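Local coordinates for LRR receptor-like serine/threonine-protein kinase RGI3 (Arabidopsis thaliana, PDB 5HZ0) that acts as a cell-surface receptor of RGF peptide hormones, pairing with SERK co-receptors upon binding to help maintain the root stem cell niche, at residues 209-214 and 235-240; 460-465 and 484-489. The protein carries 5 engineered substitutions. One frame throughout, in Å; residues are numbered along the deposited sequence.

Overall arrangement
Both interactions join consecutive turns of the leucine-rich-repeat solenoid that makes up the extracellular part of this receptor kinase. Interaction 1 links LRR 10 to LRR 11 where their parallel strands meet, and its aromatic residues touch the bound RGF peptide. Interaction 2 links LRR 20 to LRR 21 by loops that follow the short second strands of those repeats. The two lie on opposite sides of the chain's centre, their centres about 19 and 38 Å from it, with 56 Å between their own centres and about 43 Å between nearest atoms. They do not touch. Residues 209-214 and 235-240 line the peptide site; residues 460-465 and 484-489 pack one repeat's loop on the next.

Interaction 1 (209-214 and 235-240); sequences QNLYLY and LLLWQN
Tyr214 lies flat against Trp238 in an offset stack: the phenol ring and the five-membered ring of the indole have centroids 4.3 Å apart and planes only 9° from parallel. Both side chains leave the backbone with CG between N and the carbonyl carbon (chi1 65° and 66°), and this shared choice makes them run side by side in the same direction. Tyr214 CB also sits over the indole face, 3.5 Å from the centroid of its five-membered ring, a CH-pi contact. The polar atoms of the pair, Tyr214 OH and Trp238 NE1, both hydrogen-bond to the backbone of the bound peptide, and Tyr190 stacks on Tyr214 as well; Tyr212, Leu213 and Tyr214 belong to an established peptide-recognition motif. On the strand face that carries Tyr212 and Leu236, the CD1 branch of Leu236 rests against Tyr212 CD1 at 3.7 Å, meeting that ring obliquely, while Tyr212 OH is hydrogen-bonded to Ser234 OG.

This is the parallel strand ladder of a leucine-rich-repeat solenoid. Leu236 N donates to Leu211 O at 2.8 Å, and Leu213 N to Leu236 O at 2.9 Å. Leucines suit the other face of the strands, which turns into the core: Leu211 and Leu235, each with CG anti to its backbone N, lie alongside one another with Leu211 CD2 3.6 Å from Leu235 CD1.

Past the strands, Asn240 takes the consensus asparagine position. Its ND2 gives one hydrogen to Leu213 O of the preceding repeat (3.0 Å) and another to Leu237 O of its own (3.2 Å). Both acceptors lie close to the amide plane, which fixes the rotation of the amide; Asn216 ND2 also reaches Leu213 O, continuing the asparagine ladder from turn to turn.

Interaction 2 (460-465 and 484-489); sequences GSLLGT and TLPPGI
Leu462 and Leu463 run beside Leu485 and Pro486 in the same general direction, the touching parts of the two backbones being 18° apart. The chains converge as they go: CA atoms are 6.6 Å apart at Leu462 and Leu485, 5.6 Å at Leu463 and Pro486, and 4.3 Å at Gly464 and Gly488. Glycine suits both members of the last pair, because each CA would direct a side chain at the other backbone.

The side chains form a small apolar patch. Leu462 CD2 is 4.2 Å from Leu485 CD1, the two leucines lying alongside with their ends pointing the same way. Leu485 starts off away from its partner, but with CG anti to the backbone N (chi1 178°) its end swings back to Leu462. The same Leu462 methyl also reaches Pro486 CD, at 4.2 Å, this time at a slant to the pyrrolidine ring. Pro486, which has no N-H to offer, turns its ring carbons toward Leu462 O, and its own carbonyl O accepts a bond from Ile489 N as a 3-10 turn begins.

Both segments follow the plant-type LxGxIP pattern in part: Leu462 and Leu485 stand in the isoleucine position, Pro486 is the consensus proline, and Leu463 takes the proline's place in the earlier repeat. Just upstream, Gly460 hydrogen-bonds through its backbone to Ser482, tying together the ends of strands 459-460 and 480-481; inward, Leu462 packs on Phe476 beyond strand 473-475, and Leu485 on Leu500 beyond strand 497-499.

Interaction 1 (209-214 and 235-240)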
ATOM      1  N   GLN A 209      -7.558  -1.671 -27.090  1.00  3.31           N
ATOM      2  CA  GLN A 209      -6.752  -2.686 -26.433  1.00  4.67           C
ATOM      3  C   GLN A 209      -6.667  -2.387 -24.952  1.00  4.83           C
ATOM      4  O   GLN A 209      -6.842  -3.294 -24.128  1.00  4.16           O
ATOM      5  CB  GLN A 209      -5.354  -2.818 -27.074  1.00  3.43           C
ATOM      6  CG  GLN A 209      -5.420  -3.276 -28.533  1.00 20.71           C
ATOM      7  CD  GLN A 209      -4.079  -3.732 -29.125  1.00 19.48           C
ATOM      8  OE1 GLN A 209      -3.043  -3.724 -28.455  1.00 15.75           O
ATOM      9  NE2 GLN A 209      -4.107  -4.125 -30.397  1.00 17.45           N
ATOM     10  N   ASN A 210      -6.266  -1.151 -24.636  1.00  3.45           N
ATOM     11  CA  ASN A 210      -6.033  -0.717 -23.256  1.00  3.49           C
ATOM     12  C   ASN A 210      -6.868   0.501 -22.826  1.00 11.18           C
ATOM     13  O   ASN A 210      -6.707   1.604 -23.351  1.00 11.30           O
ATOM     14  CB  ASN A 210      -4.539  -0.409 -23.037  1.00  6.34           C
ATOM     15  CG  ASN A 210      -3.627  -1.471 -23.620  1.00  3.82           C
ATOM     16  OD1 ASN A 210      -3.600  -2.603 -23.149  1.00  4.51           O
ATOM     17  ND2 ASN A 210      -2.883  -1.108 -24.660  1.00  4.18           N
ATOM     18  N   LEU A 211      -7.751   0.301 -21.860  1.00  7.26           N
ATOM     19  CA  LEU A 211      -8.564   1.395 -21.350  1.00  4.69           C
ATOM     20  C   LEU A 211      -8.148   1.748 -19.906  1.00 11.12           C
ATOM     21  O   LEU A 211      -8.335   0.945 -18.997  1.00  3.08           O
ATOM     22  CB  LEU A 211     -10.041   1.011 -21.435  1.00  4.31           C
ATOM     23  CG  LEU A 211     -11.054   2.065 -20.960  1.00 14.43           C
ATOM     24  CD1 LEU A 211     -10.835   3.371 -21.678  1.00  3.53           C
ATOM     25  CD2 LEU A 211     -12.482   1.573 -21.172  1.00 11.55           C
ATOM     26  N   TYR A 212      -7.509   2.904 -19.710  1.00  3.86           N
ATOM     27  CA  TYR A 212      -7.095   3.317 -18.370  1.00  3.93           C
ATOM     28  C   TYR A 212      -7.809   4.600 -18.018  1.00 15.44           C
ATOM     29  O   TYR A 212      -7.416   5.678 -18.472  1.00  8.17           O
ATOM     30  CB  TYR A 212      -5.582   3.586 -18.302  1.00 11.64           C
ATOM     31  CG  TYR A 212      -4.686   2.519 -18.941  1.00 11.35           C
ATOM     32  CD1 TYR A 212      -5.049   1.173 -18.946  1.00 13.07           C
ATOM     33  CD2 TYR A 212      -3.479   2.866 -19.530  1.00 13.15           C
ATOM     34  CE1 TYR A 212      -4.246   0.221 -19.522  1.00 12.01           C
ATOM     35  CE2 TYR A 212      -2.666   1.921 -20.112  1.00 12.47           C
ATOM     36  CZ  TYR A 212      -3.053   0.602 -20.102  1.00 14.33           C
ATOM     37  OH  TYR A 212      -2.248  -0.331 -20.685  1.00 15.01           O
ATOM     38  N   LEU A 213      -8.874   4.459 -17.232  1.00 14.11           N
ATOM     39  CA  LEU A 213      -9.623   5.550 -16.615  1.00  4.65           C
ATOM     40  C   LEU A 213      -9.477   5.671 -15.098  1.00  7.78           C
ATOM     41  O   LEU A 213     -10.323   6.280 -14.446  1.00  5.42           O
ATOM     42  CB  LEU A 213     -11.082   5.514 -17.059  1.00  6.39           C
ATOM     43  CG  LEU A 213     -11.157   5.564 -18.587  1.00  6.35           C
ATOM     44  CD1 LEU A 213     -12.573   5.394 -19.089  1.00  3.53           C
ATOM     45  CD2 LEU A 213     -10.529   6.878 -19.100  1.00  6.52           C
ATOM     46  N   TYR A 214      -8.522   4.973 -14.504  1.00  8.74           N
ATOM     47  CA  TYR A 214      -8.474   4.924 -13.039  1.00 11.47           C
ATOM     48  C   TYR A 214      -8.220   6.271 -12.338  1.00 10.68           C
ATOM     49  O   TYR A 214      -7.739   7.235 -12.948  1.00  8.46           O
ATOM     50  CB  TYR A 214      -7.500   3.847 -12.549  1.00  7.76           C
ATOM     51  CG  TYR A 214      -6.042   4.077 -12.889  1.00  5.16           C
ATOM     52  CD1 TYR A 214      -5.505   3.628 -14.094  1.00  4.01           C
ATOM     53  CD2 TYR A 214      -5.197   4.703 -11.994  1.00  4.42           C
ATOM     54  CE1 TYR A 214      -4.166   3.821 -14.392  1.00  6.44           C
ATOM     55  CE2 TYR A 214      -3.865   4.894 -12.282  1.00 15.70           C
ATOM     56  CZ  TYR A 214      -3.353   4.455 -13.478  1.00  5.03           C
ATOM     57  OH  TYR A 214      -2.027   4.663 -13.744  1.00  8.67           O
ATOM     58  N   LEU A 235      -7.954  -3.511 -18.855  1.00  2.04           N
ATOM     59  CA  LEU A 235      -8.992  -2.585 -18.458  1.00 16.60           C
ATOM     60  C   LEU A 235      -8.666  -2.087 -17.032  1.00  9.84           C
ATOM     61  O   LEU A 235      -8.810  -2.830 -16.060  1.00  3.66           O
ATOM     62  CB  LEU A 235     -10.329  -3.330 -18.524  1.00  2.00           C
ATOM     63  CG  LEU A 235     -11.660  -2.589 -18.496  1.00 18.81           C
ATOM     64  CD1 LEU A 235     -11.762  -1.582 -19.626  1.00 19.40           C
ATOM     65  CD2 LEU A 235     -12.817  -3.580 -18.558  1.00 12.31           C
ATOM     66  N   LEU A 236      -8.215  -0.842 -16.901  1.00  5.74           N
ATOM     67  CA  LEU A 236      -8.008  -0.297 -15.554  1.00 11.00           C
ATOM     68  C   LEU A 236      -9.034   0.791 -15.304  1.00 12.96           C
ATOM     69  O   LEU A 236      -8.884   1.933 -15.759  1.00 13.76           O
ATOM     70  CB  LEU A 236      -6.592   0.279 -15.391  1.00 12.44           C
ATOM     71  CG  LEU A 236      -5.406  -0.682 -15.520  1.00 15.40           C
ATOM     72  CD1 LEU A 236      -4.077   0.070 -15.540  1.00 16.18           C
ATOM     73  CD2 LEU A 236      -5.418  -1.701 -14.402  1.00 13.24           C
ATOM     74  N   LEU A 237     -10.001   0.482 -14.466  1.00 14.31           N
ATOM     75  CA  LEU A 237     -11.080   1.364 -14.081  1.00  8.61           C
ATOM     76  C   LEU A 237     -11.086   1.661 -12.580  1.00 11.31           C
ATOM     77  O   LEU A 237     -12.021   2.159 -12.051  1.00  2.12           O
ATOM     78  CB  LEU A 237     -12.397   0.733 -14.559  1.00  3.23           C
ATOM     79  CG  LEU A 237     -12.725   0.449 -16.020  1.00  2.00           C
ATOM     80  CD1 LEU A 237     -14.085   0.125 -16.126  1.00  2.45           C
ATOM     81  CD2 LEU A 237     -12.459   1.575 -16.913  1.00 13.93           C
ATOM     82  N   TRP A 238     -10.020   1.315 -11.913  1.00  6.52           N
ATOM     83  CA  TRP A 238      -9.926   1.425 -10.464  1.00 13.82           C
ATOM     84  C   TRP A 238      -9.974   2.847  -9.845  1.00 12.03           C
ATOM     85  O   TRP A 238      -9.369   3.779 -10.328  1.00 15.51           O
ATOM     86  CB  TRP A 238      -8.752   0.586  -9.845  1.00  2.24           C
ATOM     87  CG  TRP A 238      -7.364   1.001 -10.202  1.00  7.66           C
ATOM     88  CD1 TRP A 238      -6.706   0.663 -11.306  1.00  8.86           C
ATOM     89  CD2 TRP A 238      -6.480   1.821  -9.465  1.00  7.78           C
ATOM     90  NE1 TRP A 238      -5.496   1.191 -11.323  1.00  8.92           N
ATOM     91  CE2 TRP A 238      -5.306   1.894 -10.186  1.00  8.62           C
ATOM     92  CE3 TRP A 238      -6.558   2.490  -8.245  1.00  6.72           C
ATOM     93  CZ2 TRP A 238      -4.221   2.630  -9.766  1.00  7.21           C
ATOM     94  CZ3 TRP A 238      -5.490   3.175  -7.816  1.00  3.50           C
ATOM     95  CH2 TRP A 238      -4.327   3.254  -8.568  1.00  5.91           C
ATOM     96  N   GLN A 239     -10.625   2.919  -8.694  1.00  6.63           N
ATOM     97  CA  GLN A 239     -10.839   4.138  -7.936  1.00 12.92           C
ATOM     98  C   GLN A 239     -11.667   5.265  -8.577  1.00  2.77           C
ATOM     99  O   GLN A 239     -11.207   6.281  -8.886  1.00  5.78           O
ATOM    100  CB  GLN A 239      -9.514   4.633  -7.431  1.00 13.36           C
ATOM    101  CG  GLN A 239      -9.610   5.665  -6.460  1.00 21.23           C
ATOM    102  CD  GLN A 239      -8.340   5.981  -5.813  1.00 22.75           C
ATOM    103  OE1 GLN A 239      -7.730   5.151  -5.181  1.00 32.42           O
ATOM    104  NE2 GLN A 239      -7.949   7.198  -5.916  1.00 11.49           N
ATOM    105  N   ASN A 240     -12.909   4.930  -8.796  1.00  7.57           N
ATOM    106  CA  ASN A 240     -13.942   5.721  -9.415  1.00  2.47           C
ATOM    107  C   ASN A 240     -15.221   5.506  -8.630  1.00  4.61           C
ATOM    108  O   ASN A 240     -15.187   4.930  -7.626  1.00 10.32           O
ATOM    109  CB  ASN A 240     -14.081   5.328 -10.888  1.00  2.43           C
ATOM    110  CG  ASN A 240     -13.114   6.032 -11.764  1.00  6.50           C
ATOM    111  OD1 ASN A 240     -13.222   7.154 -11.938  1.00  4.11           O
ATOM    112  ND2 ASN A 240     -12.176   5.355 -12.307  1.00  2.85           N
TER

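Interaction 2 (460-465 and 484-489)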
ATOM      1  N   GLY A 460       3.176 -22.181  32.148  1.00 17.21           N
ATOM      2  CA  GLY A 460       4.520 -22.566  32.527  1.00 18.83           C
ATOM      3  C   GLY A 460       5.447 -21.384  32.686  1.00 23.50           C
ATOM      4  O   GLY A 460       5.010 -20.261  32.913  1.00 29.05           O
ATOM      5  N   SER A 461       6.738 -21.648  32.562  1.00 25.37           N
ATOM      6  CA  SER A 461       7.748 -20.657  32.859  1.00 25.87           C
ATOM      7  C   SER A 461       8.290 -20.032  31.590  1.00 28.62           C
ATOM      8  O   SER A 461       7.913 -20.421  30.488  1.00 33.45           O
ATOM      9  CB  SER A 461       8.865 -21.283  33.692  1.00 24.36           C
ATOM     10  OG  SER A 461       9.990 -20.432  33.733  1.00 33.21           O
ATOM     11  N   LEU A 462       9.186 -19.067  31.760  1.00 28.81           N
ATOM     12  CA  LEU A 462       9.641 -18.219  30.668  1.00 35.06           C
ATOM     13  C   LEU A 462      11.163 -18.091  30.736  1.00 43.12           C
ATOM     14  O   LEU A 462      11.702 -17.617  31.732  1.00 54.04           O
ATOM     15  CB  LEU A 462       8.978 -16.840  30.798  1.00 29.54           C
ATOM     16  CG  LEU A 462       9.064 -15.853  29.629  1.00 29.67           C
ATOM     17  CD1 LEU A 462       8.095 -16.238  28.508  1.00 30.50           C
ATOM     18  CD2 LEU A 462       8.825 -14.425  30.094  1.00 22.15           C
ATOM     19  N   LEU A 463      11.868 -18.523  29.699  1.00 44.46           N
ATOM     20  CA  LEU A 463      13.334 -18.504  29.744  1.00 54.65           C
ATOM     21  C   LEU A 463      13.970 -17.629  28.655  1.00 61.69           C
ATOM     22  O   LEU A 463      13.414 -17.469  27.563  1.00 64.24           O
ATOM     23  CB  LEU A 463      13.912 -19.924  29.636  1.00 49.75           C
ATOM     24  CG  LEU A 463      13.740 -21.007  30.705  1.00 42.57           C
ATOM     25  CD1 LEU A 463      12.968 -20.544  31.922  1.00 42.32           C
ATOM     26  CD2 LEU A 463      13.075 -22.227  30.087  1.00 39.08           C
ATOM     27  N   GLY A 464      15.149 -17.086  28.953  1.00 59.57           N
ATOM     28  CA  GLY A 464      15.913 -16.332  27.976  1.00 60.90           C
ATOM     29  C   GLY A 464      16.369 -17.181  26.799  1.00 67.85           C
ATOM     30  O   GLY A 464      16.389 -16.709  25.661  1.00 70.99           O
ATOM     31  N   THR A 465      16.734 -18.436  27.072  1.00 66.89           N
ATOM     32  CA  THR A 465      17.170 -19.380  26.035  1.00 62.37           C
ATOM     33  C   THR A 465      16.041 -19.739  25.087  1.00 48.34           C
ATOM     34  O   THR A 465      16.266 -20.272  24.000  1.00 40.94           O
ATOM     35  CB  THR A 465      17.650 -20.706  26.649  1.00 70.19           C
ATOM     36  OG1 THR A 465      16.763 -21.085  27.713  1.00 72.69           O
ATOM     37  CG2 THR A 465      19.070 -20.576  27.182  1.00 72.71           C
ATOM     38  N   THR A 484       9.391 -16.864  37.436  1.00 20.41           N
ATOM     39  CA  THR A 484      10.052 -15.566  37.445  1.00 20.47           C
ATOM     40  C   THR A 484      10.464 -15.097  36.068  1.00 20.67           C
ATOM     41  O   THR A 484      10.779 -15.900  35.196  1.00 34.39           O
ATOM     42  CB  THR A 484      11.305 -15.576  38.341  1.00 27.21           C
ATOM     43  OG1 THR A 484      12.143 -16.674  37.965  1.00 36.26           O
ATOM     44  CG2 THR A 484      10.927 -15.709  39.814  1.00 17.72           C
ATOM     45  N   LEU A 485      10.443 -13.788  35.875  1.00 18.17           N
ATOM     46  CA  LEU A 485      10.993 -13.186  34.674  1.00 23.63           C
ATOM     47  C   LEU A 485      12.499 -13.450  34.686  1.00 24.58           C
ATOM     48  O   LEU A 485      13.219 -12.966  35.560  1.00 21.11           O
ATOM     49  CB  LEU A 485      10.674 -11.687  34.642  1.00 23.96           C
ATOM     50  CG  LEU A 485      11.196 -10.815  33.496  1.00 27.40           C
ATOM     51  CD1 LEU A 485      10.717 -11.299  32.144  1.00 27.83           C
ATOM     52  CD2 LEU A 485      10.757  -9.384  33.721  1.00 25.19           C
ATOM     53  N   PRO A 486      12.979 -14.229  33.708  1.00 32.27           N
ATOM     54  CA  PRO A 486      14.350 -14.742  33.739  1.00 32.47           C
ATOM     55  C   PRO A 486      15.374 -13.624  33.592  1.00 33.80           C
ATOM     56  O   PRO A 486      15.096 -12.611  32.940  1.00 36.95           O
ATOM     57  CB  PRO A 486      14.394 -15.664  32.522  1.00 34.52           C
ATOM     58  CG  PRO A 486      13.427 -15.052  31.569  1.00 35.29           C
ATOM     59  CD  PRO A 486      12.303 -14.534  32.434  1.00 34.88           C
ATOM     60  N   PRO A 487      16.551 -13.795  34.209  1.00 28.22           N
ATOM     61  CA  PRO A 487      17.598 -12.784  34.065  1.00 25.71           C
ATOM     62  C   PRO A 487      17.984 -12.631  32.598  1.00 27.87           C
ATOM     63  O   PRO A 487      18.302 -11.533  32.134  1.00 25.83           O
ATOM     64  CB  PRO A 487      18.759 -13.349  34.903  1.00 16.44           C
ATOM     65  CG  PRO A 487      18.427 -14.774  35.150  1.00 16.02           C
ATOM     66  CD  PRO A 487      16.939 -14.872  35.131  1.00 24.46           C
ATOM     67  N   GLY A 488      17.888 -13.734  31.862  1.00 27.63           N
ATOM     68  CA  GLY A 488      18.267 -13.767  30.464  1.00 27.71           C
ATOM     69  C   GLY A 488      17.423 -12.886  29.565  1.00 30.40           C
ATOM     70  O   GLY A 488      17.691 -12.771  28.370  1.00 35.02           O
ATOM     71  N   ILE A 489      16.391 -12.274  30.131  1.00 21.29           N
ATOM     72  CA  ILE A 489      15.626 -11.273  29.411  1.00 20.28           C
ATOM     73  C   ILE A 489      16.577 -10.143  29.004  1.00 28.34           C
ATOM     74  O   ILE A 489      16.363  -9.463  28.003  1.00 25.03           O
ATOM     75  CB  ILE A 489      14.444 -10.741  30.272  1.00 22.87           C
ATOM     76  CG1 ILE A 489      13.394 -10.041  29.396  1.00 20.23           C
ATOM     77  CG2 ILE A 489      14.947  -9.841  31.406  1.00 20.85           C
ATOM     78  CD1 ILE A 489      13.651  -8.570  29.170  1.00 22.01           C
TER